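Mandelate racemase/muconate lactonizing enzyme/Enolase superfamily (Rhodobacter sphaeroides, PDB 2HZG) belongs to the enolase superfamily, whose members pair an N-terminal capping domain with a TIM-type barrel, and holds a sodium ion in its barrel domain. Local coordinates at residues 184-189 / 194-199. Sequence-based numbering, arbitrary orientation.
Sequences MAAREG and GDLMVD. With NA (sodium ion), chain C.
L196, on the strand, turns its isobutyl group toward helix segment 184-189, where its two methyls divide between A186 and R187. One methyl, CD1, lies 3.9 Å from A186 CB; the other, CD2, comes equally near R187 N, packing against the helix backbone itself. Alanine suits this tight, apolar part of the contact because its single methyl lets helix and strand approach closely, while the branching of leucine lets one side chain meet both partners.

Toward G194 the contact becomes polar and more open: R187 and G194 are partly exposed, whereas A186 and L196 are buried. R187 starts with CG anti to its backbone nitrogen (chi1 177°), then bends at chi2 and chi3, so that the R187 and L196 side chains run past each other in opposite directions. L196 CB sits over one face of the guanidinium, 3.6 Å from R187 NH2. At the edge, R187 NH1 gives G194 O a nearly straight hydrogen bond of 2.9 Å; G194 O lies in the guanidinium plane, while NH1 stands 31° out of the carbonyl plane. Water 1 accepts a bond from L196 N and a weak one from R187 NH2. Arginine's several N-H groups fit a place rich in carbonyls: NH1 also bonds G191 O, and NE bonds A221 O.

At the far end of the strand, D199 OD2 binds sodium at 2.3 Å, together with E227 and E254. Strand 163-167, helix 176-190 and strand 195-199 form a beta-alpha-beta unit of the barrel; strands 163-167 and 225-227 flank strand 195-199, and helix 146-158 packs beside A185 and A186.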
# COMPACT_ATOMS: atom_id res chain seq x y z
N MET A 184 15.03 29.86 -7.56
CA MET A 184 15.72 31.14 -7.36
C MET A 184 14.80 32.22 -6.81
O MET A 184 15.22 33.00 -5.96
CB MET A 184 16.37 31.60 -8.67
CG MET A 184 17.54 30.73 -9.12
SD MET A 184 18.80 30.57 -7.84
CE MET A 184 19.42 28.93 -8.23
N ALA A 185 13.56 32.23 -7.26
CA ALA A 185 12.53 33.15 -6.74
C ALA A 185 12.22 32.86 -5.26
O ALA A 185 12.13 33.79 -4.45
CB ALA A 185 11.27 33.10 -7.59
N ALA A 186 12.12 31.58 -4.89
CA ALA A 186 12.03 31.18 -3.47
C ALA A 186 13.21 31.72 -2.64
O ALA A 186 13.01 32.33 -1.58
CB ALA A 186 11.93 29.65 -3.34
N ARG A 187 14.43 31.52 -3.14
CA ARG A 187 15.61 32.05 -2.48
C ARG A 187 15.56 33.59 -2.41
O ARG A 187 15.89 34.18 -1.37
CB ARG A 187 16.90 31.57 -3.17
CG ARG A 187 18.22 32.13 -2.60
CD ARG A 187 18.36 32.01 -1.08
NE ARG A 187 18.65 30.65 -0.64
CZ ARG A 187 18.62 30.24 0.62
NH1 ARG A 187 18.29 31.08 1.61
NH2 ARG A 187 18.91 28.97 0.91
N GLU A 188 15.14 34.22 -3.50
CA GLU A 188 15.06 35.69 -3.57
C GLU A 188 14.09 36.22 -2.52
O GLU A 188 14.41 37.15 -1.78
CB GLU A 188 14.66 36.17 -4.97
CG GLU A 188 14.97 37.66 -5.24
CD GLU A 188 14.56 38.13 -6.63
OE1 GLU A 188 14.44 37.29 -7.57
OE2 GLU A 188 14.33 39.36 -6.78
N GLY A 189 12.90 35.61 -2.44
CA GLY A 189 11.90 36.03 -1.45
C GLY A 189 12.34 35.76 -0.02
O GLY A 189 12.05 36.55 0.88
N GLY A 194 18.03 32.31 5.48
CA GLY A 194 17.08 31.25 5.80
C GLY A 194 17.41 29.89 5.20
O GLY A 194 18.13 29.80 4.22
N ASP A 195 16.88 28.84 5.82
CA ASP A 195 16.93 27.50 5.24
C ASP A 195 15.83 27.35 4.18
O ASP A 195 14.67 27.76 4.39
CB ASP A 195 16.79 26.42 6.31
CG ASP A 195 17.94 26.43 7.31
OD1 ASP A 195 19.03 26.91 6.95
OD2 ASP A 195 17.78 25.94 8.45
N LEU A 196 16.22 26.82 3.02
CA LEU A 196 15.30 26.59 1.93
C LEU A 196 15.27 25.10 1.60
O LEU A 196 16.32 24.48 1.42
CB LEU A 196 15.66 27.42 0.70
CG LEU A 196 14.79 27.27 -0.56
CD1 LEU A 196 13.33 27.66 -0.32
CD2 LEU A 196 15.38 28.07 -1.71
N MET A 197 14.06 24.55 1.53
CA MET A 197 13.88 23.15 1.18
C MET A 197 12.96 23.09 -0.03
O MET A 197 12.14 23.99 -0.25
CB MET A 197 13.31 22.36 2.35
CG MET A 197 14.26 22.22 3.55
SD MET A 197 14.42 23.70 4.59
CE MET A 197 12.89 23.72 5.42
N VAL A 198 13.12 22.02 -0.82
CA VAL A 198 12.32 21.81 -2.02
C VAL A 198 11.74 20.40 -2.03
O VAL A 198 12.45 19.42 -1.80
CB VAL A 198 13.15 22.07 -3.31
CG1 VAL A 198 12.32 21.75 -4.59
CG2 VAL A 198 13.68 23.51 -3.33
N ASP A 199 10.44 20.33 -2.30
CA ASP A 199 9.71 19.07 -2.33
C ASP A 199 9.08 18.93 -3.71
O ASP A 199 8.27 19.75 -4.12
CB ASP A 199 8.65 19.12 -1.22
CG ASP A 199 7.63 17.97 -1.29
OD1 ASP A 199 7.79 17.00 -2.05
OD2 ASP A 199 6.63 18.08 -0.53
NA NA C . 6.15 16.49 1.11
O HOH W 1 19.03 26.54 2.77
O HOH W 2 6.20 15.17 -1.41
O HOH W 3 3.73 16.27 0.72
O HOH W 4 5.30 18.32 2.71